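PDB 3CJY: putative thioesterase from Novosphingobium aromaticivorans, which probably hydrolyses acyl-CoA or related thioesters with its two HotDog domains, and binds a calcium ion. Local coordinates for residues P189-R194 / C222-P227; L45-E50 / L73-E78; T134-Q139 / I149-A154. All coordinates share one frame; numbering follows the deposited sequence.

Contact 1: residues P189-R194 / C222-P227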
# COMPACT_ATOMS: atom_id res chain seq x y z
N PRO A 189 -11.16 5.49 -7.23
CA PRO A 189 -12.60 5.69 -6.93
C PRO A 189 -13.53 5.51 -8.14
O PRO A 189 -14.66 5.04 -8.02
CB PRO A 189 -12.62 7.10 -6.31
CG PRO A 189 -11.23 7.26 -5.73
CD PRO A 189 -10.32 6.58 -6.68
N ILE A 190 -13.04 5.80 -9.34
CA ILE A 190 -13.82 5.61 -10.57
C ILE A 190 -14.00 4.11 -10.80
O ILE A 190 -15.09 3.65 -11.12
CB ILE A 190 -13.13 6.30 -11.78
CG1 ILE A 190 -13.18 7.83 -11.59
CG2 ILE A 190 -13.79 5.88 -13.07
CD1 ILE A 190 -12.37 8.57 -12.60
N ALA A 191 -12.96 3.35 -10.51
CA ALA A 191 -13.03 1.90 -10.67
C ALA A 191 -14.05 1.33 -9.66
O ALA A 191 -14.80 0.39 -9.97
CB ALA A 191 -11.67 1.25 -10.42
N LEU A 192 -14.13 1.95 -8.50
CA LEU A 192 -15.09 1.48 -7.47
C LEU A 192 -16.52 1.71 -7.96
O LEU A 192 -17.39 0.85 -7.85
CB LEU A 192 -14.83 2.15 -6.14
CG LEU A 192 -15.81 1.78 -5.04
CD1 LEU A 192 -15.86 0.25 -4.81
CD2 LEU A 192 -15.52 2.60 -3.76
N GLY A 193 -16.76 2.90 -8.52
CA GLY A 193 -18.09 3.26 -9.02
C GLY A 193 -18.51 2.30 -10.10
O GLY A 193 -19.66 1.90 -10.19
N ARG A 194 -17.56 1.87 -10.91
CA ARG A 194 -17.89 0.90 -11.95
C ARG A 194 -18.20 -0.51 -11.40
O ARG A 194 -19.05 -1.22 -11.91
CB ARG A 194 -16.80 0.77 -12.99
CG ARG A 194 -16.60 2.08 -13.74
CD ARG A 194 -16.01 1.85 -15.09
NE ARG A 194 -15.95 3.11 -15.83
CZ ARG A 194 -15.41 3.24 -17.03
NH1 ARG A 194 -14.89 2.19 -17.64
NH2 ARG A 194 -15.41 4.43 -17.62
N CYS A 222 -3.90 2.95 -17.09
CA CYS A 222 -4.35 2.97 -15.69
C CYS A 222 -5.18 1.69 -15.53
O CYS A 222 -6.35 1.60 -15.91
CB CYS A 222 -5.13 4.25 -15.39
SG CYS A 222 -5.83 4.29 -13.74
N ASP A 223 -4.51 0.68 -14.97
CA ASP A 223 -5.02 -0.69 -14.92
C ASP A 223 -5.40 -1.07 -13.49
O ASP A 223 -4.54 -1.41 -12.69
CB ASP A 223 -3.82 -1.53 -15.46
CG ASP A 223 -4.09 -3.01 -15.58
OD1 ASP A 223 -5.25 -3.43 -15.49
OD2 ASP A 223 -3.08 -3.74 -15.77
N MSE A 224 -6.71 -1.03 -13.23
CA MSE A 224 -7.31 -1.12 -11.91
C MSE A 224 -8.17 -2.31 -11.64
O MSE A 224 -8.84 -2.87 -12.52
CB MSE A 224 -8.20 0.14 -11.68
CG MSE A 224 -7.45 1.45 -11.79
SE MSE A 224 -8.42 3.06 -11.56
CE MSE A 224 -9.31 3.03 -13.26
N ILE A 225 -8.16 -2.71 -10.37
CA ILE A 225 -9.06 -3.75 -9.91
C ILE A 225 -9.61 -3.37 -8.53
O ILE A 225 -8.89 -2.83 -7.67
CB ILE A 225 -8.37 -5.18 -9.86
CG1 ILE A 225 -9.38 -6.27 -9.54
CG2 ILE A 225 -7.22 -5.16 -8.84
CD1 ILE A 225 -8.90 -7.70 -9.82
N ILE A 226 -10.89 -3.66 -8.33
CA ILE A 226 -11.53 -3.59 -6.99
C ILE A 226 -11.84 -5.05 -6.67
O ILE A 226 -12.77 -5.64 -7.20
CB ILE A 226 -12.87 -2.79 -6.99
CG1 ILE A 226 -12.67 -1.38 -7.53
CG2 ILE A 226 -13.40 -2.76 -5.60
CD1 ILE A 226 -11.71 -0.51 -6.71
N PRO A 227 -11.01 -5.70 -5.82
CA PRO A 227 -11.21 -7.12 -5.67
C PRO A 227 -12.27 -7.55 -4.65
O PRO A 227 -12.82 -8.65 -4.75
CB PRO A 227 -9.81 -7.60 -5.20
CG PRO A 227 -9.31 -6.48 -4.41
CD PRO A 227 -9.76 -5.24 -5.19
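M224, a selenomethionine, meets A191 of helix 188-196 with the root of its side chain: its CB lies 3.9 Å from A191 CB, each of the two bonds to CB pointing across at the other segment. The rest of the chain then follows the alanine methyl instead of leaving it. It runs straight out to SE, and the bend at the last torsion, chi3 -75°, brings CE round to 4.1 Å from A191 CB, so one small methyl is lined by much of the thioether chain. T164 and V238, from the strands on the two flanks, also pack on M224. I225 faces away and lies against R163 and Q237. This is the HotDog pattern, a helix laid across an antiparallel sheet; here the axes of 189-194 and 222-227 approach to 8.0 Å and cross at -53°. At I226 the strand turns a branched side chain toward the helix again. CG1, anti to the carbonyl carbon (chi1 -56°), passes 3.7 Å from A191 O, and beyond it CD1 lies 3.9 Å from L192 N, against the helix backbone. The other branch, CG2, meets L192 CD1 at 4.0 Å, the two side chains crossing at about a right angle. An alanine in place of I226 would take away both branches, which would probably open a gap over the helix backbone and leave L192 CD1 without its partner on the strand. I226 also packs on W118 of the second subunit.

Contact 2: residues L45-E50 / L73-E78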
# COMPACT_ATOMS: atom_id res chain seq x y z
N LEU A 45 4.89 13.74 -2.19
CA LEU A 45 6.07 13.14 -2.77
C LEU A 45 7.03 14.16 -3.34
O LEU A 45 8.24 13.98 -3.30
CB LEU A 45 5.70 12.16 -3.85
CG LEU A 45 4.82 10.96 -3.49
CD1 LEU A 45 4.51 10.18 -4.78
CD2 LEU A 45 5.51 10.09 -2.45
N ASP A 46 6.46 15.25 -3.84
CA ASP A 46 7.23 16.32 -4.47
C ASP A 46 8.10 17.01 -3.40
O ASP A 46 9.31 17.10 -3.54
CB ASP A 46 6.30 17.33 -5.17
CG ASP A 46 7.06 18.32 -6.04
OD1 ASP A 46 7.53 17.92 -7.13
OD2 ASP A 46 7.19 19.49 -5.66
N VAL A 47 7.47 17.40 -2.30
CA VAL A 47 8.15 18.14 -1.22
C VAL A 47 9.21 17.25 -0.53
O VAL A 47 10.28 17.73 -0.13
CB VAL A 47 7.16 18.80 -0.20
CG1 VAL A 47 6.30 19.79 -0.95
CG2 VAL A 47 6.29 17.79 0.59
N ALA A 48 8.92 15.96 -0.43
CA ALA A 48 9.85 14.99 0.16
C ALA A 48 11.10 14.88 -0.72
O ALA A 48 12.22 14.99 -0.24
CB ALA A 48 9.20 13.59 0.34
N ALA A 49 10.89 14.70 -2.02
CA ALA A 49 12.03 14.57 -2.95
C ALA A 49 12.85 15.86 -2.99
O ALA A 49 14.09 15.85 -3.02
CB ALA A 49 11.54 14.18 -4.33
N GLU A 50 12.15 16.98 -2.91
CA GLU A 50 12.79 18.30 -3.01
C GLU A 50 13.60 18.57 -1.74
O GLU A 50 14.70 19.15 -1.76
CB GLU A 50 11.70 19.36 -3.26
CG GLU A 50 12.00 20.40 -4.35
CD GLU A 50 12.67 21.60 -3.82
OE1 GLU A 50 12.55 21.82 -2.59
OE2 GLU A 50 13.30 22.34 -4.62
N LEU A 73 -2.76 24.94 1.62
CA LEU A 73 -2.28 23.67 2.15
C LEU A 73 -0.84 23.89 2.53
O LEU A 73 -0.03 24.28 1.71
CB LEU A 73 -2.38 22.54 1.11
CG LEU A 73 -1.78 21.16 1.46
CD1 LEU A 73 -2.52 20.64 2.70
CD2 LEU A 73 -1.80 20.17 0.26
N ASP A 74 -0.55 23.69 3.81
CA ASP A 74 0.82 23.76 4.31
C ASP A 74 1.37 22.34 4.36
O ASP A 74 0.70 21.45 4.85
CB ASP A 74 0.84 24.37 5.71
CG ASP A 74 0.46 25.84 5.70
OD1 ASP A 74 1.11 26.59 4.96
OD2 ASP A 74 -0.46 26.24 6.45
N LEU A 75 2.56 22.14 3.83
CA LEU A 75 3.21 20.84 3.92
C LEU A 75 4.50 20.97 4.69
O LEU A 75 5.30 21.86 4.43
CB LEU A 75 3.47 20.23 2.56
CG LEU A 75 2.31 20.05 1.59
CD1 LEU A 75 2.28 21.19 0.58
CD2 LEU A 75 2.48 18.75 0.86
N THR A 76 4.65 20.11 5.70
CA THR A 76 5.83 20.08 6.54
C THR A 76 6.51 18.72 6.42
O THR A 76 5.89 17.68 6.59
CB THR A 76 5.50 20.40 7.99
OG1 THR A 76 4.79 21.64 8.04
CG2 THR A 76 6.77 20.54 8.83
N VAL A 77 7.80 18.77 6.13
CA VAL A 77 8.62 17.57 5.93
C VAL A 77 9.59 17.31 7.07
O VAL A 77 10.32 18.21 7.49
CB VAL A 77 9.49 17.70 4.68
CG1 VAL A 77 10.24 16.40 4.40
CG2 VAL A 77 8.67 18.13 3.47
N GLU A 78 9.56 16.08 7.57
CA GLU A 78 10.48 15.61 8.58
C GLU A 78 11.31 14.48 8.00
O GLU A 78 10.76 13.46 7.60
CB GLU A 78 9.72 15.08 9.79
CG GLU A 78 10.61 14.50 10.88
CD GLU A 78 9.81 13.88 12.03
OE1 GLU A 78 8.65 13.47 11.83
OE2 GLU A 78 10.36 13.78 13.15
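V47 and V77 make the central apolar contact, methyl against methyl: V47 CG2 lies 3.8 Å from V77 CG2. With chi1 of V47 at -61°, its CG1 stands anti to the carbonyl carbon, which leaves CG2 between the backbone N and the carbonyl carbon, facing the strand, and the two valines meet at a slant. The same V47 CG2 also touches L75 CD2, at 3.9 Å, with the leucine side chain standing at about a right angle to the valine. One methyl of the helix therefore sits against two residues of the strand, V77 and L75, both of which turn their side chains to the helix while T76 between them faces away.

A second kind of contact is methyl against backbone. V77 CG2 comes 4.0 Å from V47 O and 4.5 Å from A48 N, so it rests on the helix turn itself, near the point where A48 and V77 bring the two backbones closest. V47 O is not left to this apolar neighbour alone, since it accepts a hydrogen bond from T51 OG1. T51 is one of the calcium ligands together with D14, and the side chain of V77 lies about 8 Å from the ion; the packing thus borders the metal site without joining it.

The axes of 45-50 and 73-78 cross at -43°, the one segment part of helix 37-52 and the other of strand 72-79, both in the N-terminal HotDog domain. The strand runs between antiparallel neighbours 16-20 and 87-95, from which Y17 and V91 both reach V47, while I105 of strand 98-107 packs on A48.

Contact 3: residues T134-Q139 / I149-A154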
# COMPACT_ATOMS: atom_id res chain seq x y z
N THR A 134 -17.03 8.46 -21.79
CA THR A 134 -18.14 9.44 -21.71
C THR A 134 -18.94 9.29 -20.41
O THR A 134 -19.97 9.94 -20.20
CB THR A 134 -19.05 9.29 -22.93
OG1 THR A 134 -19.53 7.95 -23.01
CG2 THR A 134 -18.25 9.60 -24.23
N THR A 135 -18.41 8.48 -19.50
CA THR A 135 -19.09 8.15 -18.25
C THR A 135 -18.36 8.54 -16.98
O THR A 135 -18.51 7.91 -15.94
CB THR A 135 -19.40 6.63 -18.25
OG1 THR A 135 -18.21 5.86 -18.39
CG2 THR A 135 -20.32 6.26 -19.39
N LEU A 136 -17.54 9.57 -17.04
CA LEU A 136 -16.84 10.01 -15.84
C LEU A 136 -17.89 10.58 -14.87
O LEU A 136 -18.92 11.09 -15.26
CB LEU A 136 -15.79 11.08 -16.13
CG LEU A 136 -14.55 10.60 -16.91
CD1 LEU A 136 -13.71 11.81 -17.31
CD2 LEU A 136 -13.75 9.61 -16.11
N PRO A 137 -17.61 10.53 -13.58
CA PRO A 137 -18.63 11.06 -12.71
C PRO A 137 -18.82 12.56 -12.85
O PRO A 137 -17.89 13.30 -13.16
CB PRO A 137 -18.07 10.74 -11.33
CG PRO A 137 -16.67 10.62 -11.53
CD PRO A 137 -16.43 10.07 -12.86
N ALA A 138 -20.05 13.00 -12.64
CA ALA A 138 -20.35 14.43 -12.68
C ALA A 138 -19.51 15.15 -11.64
O ALA A 138 -19.31 14.65 -10.55
CB ALA A 138 -21.83 14.68 -12.42
N GLN A 139 -19.01 16.32 -12.02
CA GLN A 139 -18.15 17.14 -11.18
C GLN A 139 -18.73 18.53 -11.03
O GLN A 139 -19.39 19.06 -11.93
CB GLN A 139 -16.77 17.24 -11.80
CG GLN A 139 -16.02 15.86 -11.92
CD GLN A 139 -15.55 15.36 -10.59
OE1 GLN A 139 -14.58 15.85 -10.05
NE2 GLN A 139 -16.25 14.36 -10.05
N ILE A 149 -7.60 16.06 -18.09
CA ILE A 149 -7.12 14.75 -18.43
C ILE A 149 -7.94 14.16 -19.55
O ILE A 149 -9.17 14.21 -19.52
CB ILE A 149 -7.23 13.78 -17.21
CG1 ILE A 149 -6.59 14.39 -15.95
CG2 ILE A 149 -6.63 12.43 -17.56
CD1 ILE A 149 -5.09 14.73 -16.11
N GLU A 150 -7.25 13.65 -20.57
CA GLU A 150 -7.91 12.96 -21.66
C GLU A 150 -8.04 11.47 -21.27
O GLU A 150 -7.04 10.81 -20.93
CB GLU A 150 -7.14 13.15 -22.98
CG GLU A 150 -7.87 12.54 -24.18
CD GLU A 150 -7.17 12.83 -25.49
OE1 GLU A 150 -6.04 13.40 -25.47
OE2 GLU A 150 -7.76 12.45 -26.53
N VAL A 151 -9.27 10.96 -21.28
CA VAL A 151 -9.54 9.58 -20.84
C VAL A 151 -10.19 8.74 -21.90
O VAL A 151 -11.20 9.14 -22.50
CB VAL A 151 -10.45 9.59 -19.57
CG1 VAL A 151 -10.68 8.21 -19.00
CG2 VAL A 151 -9.91 10.53 -18.47
N ARG A 152 -9.60 7.59 -22.16
CA ARG A 152 -10.17 6.65 -23.09
C ARG A 152 -10.38 5.28 -22.44
O ARG A 152 -9.67 4.89 -21.51
CB ARG A 152 -9.29 6.53 -24.30
CG ARG A 152 -9.17 7.86 -25.04
CD ARG A 152 -8.31 7.73 -26.28
NE ARG A 152 -8.13 9.04 -26.93
CZ ARG A 152 -7.33 9.24 -27.96
NH1 ARG A 152 -6.69 8.22 -28.51
NH2 ARG A 152 -7.17 10.45 -28.45
N GLU A 153 -11.37 4.56 -22.95
CA GLU A 153 -11.70 3.22 -22.42
C GLU A 153 -10.78 2.17 -23.01
O GLU A 153 -10.81 1.94 -24.22
CB GLU A 153 -13.12 2.83 -22.80
CG GLU A 153 -14.21 3.73 -22.33
CD GLU A 153 -14.49 3.65 -20.83
OE1 GLU A 153 -13.94 2.73 -20.17
OE2 GLU A 153 -15.28 4.49 -20.31
N ALA A 154 -10.01 1.48 -22.17
CA ALA A 154 -9.08 0.46 -22.67
C ALA A 154 -9.53 -0.97 -22.37
O ALA A 154 -8.86 -1.92 -22.76
CB ALA A 154 -7.68 0.69 -22.05
O HOH W 1 -17.41 5.65 -21.20
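E153 OE2, carried at the end of strand 149-153 of the C-terminal HotDog domain, is gripped from two quarters. A water donates to E153 OE2 at 2.6 Å, and R194 NH2, from helix 188-196, forms a salt bridge with it. That water ties the strand to the loop: it accepts from T134 N at 2.9 Å and is hydrogen-bonded to T135 OG1, also at 2.9 Å. T135 OG1 and E153 OE2, 3.8 Å apart, are too far for a direct bond and are joined through the water. The strand pairs antiparallel with strand 163-170, and its backbone is also bonded to P131 and C133, just ahead of the loop 134-139. The chain stays beside the strand as far as L136 and then leaves it. E153 reaches its place through a chain bent at chi2 (-73°), which turns the carboxylate toward the water and the arginine, and T135 approaches it crosswise. A shared position between an arginine and a donating water would probably favour the charged carboxylate.

On the face of the strand turned away from the loop, R152 NH2 bridges E150 OE2 at 2.8 Å, coming from above the carboxylate plane, 42° out of it. R152 also holds D128, and E150 binds R169, so the two charges are tied into a wider network.

Two residues on from T134, L136 supplies the apolar part of the contact. Its side chain and that of V151 reach out tip to tip, with L136 CD1 4.2 Å from V151 CG2.

Contact 2 comes first along the chain, then contact 3, then contact 1. Contact 2 belongs to the N-terminal HotDog domain and lies on the opposite side of the chain's centre from the other two, its centre about 28 Å from that of contact 1 and 30 Å from that of contact 3. Contacts 1 and 3 share the C-terminal domain, with centres about 13 Å apart, and they touch through R194 and E153 and through I190 and L136. Helix 188-196 thus joins strand 220-230 to the loop 134-139. One chain therefore carries two HotDog domains, each with a helix packed on its own antiparallel strands, consistent with the double-HotDog acyl-CoA thioesterases.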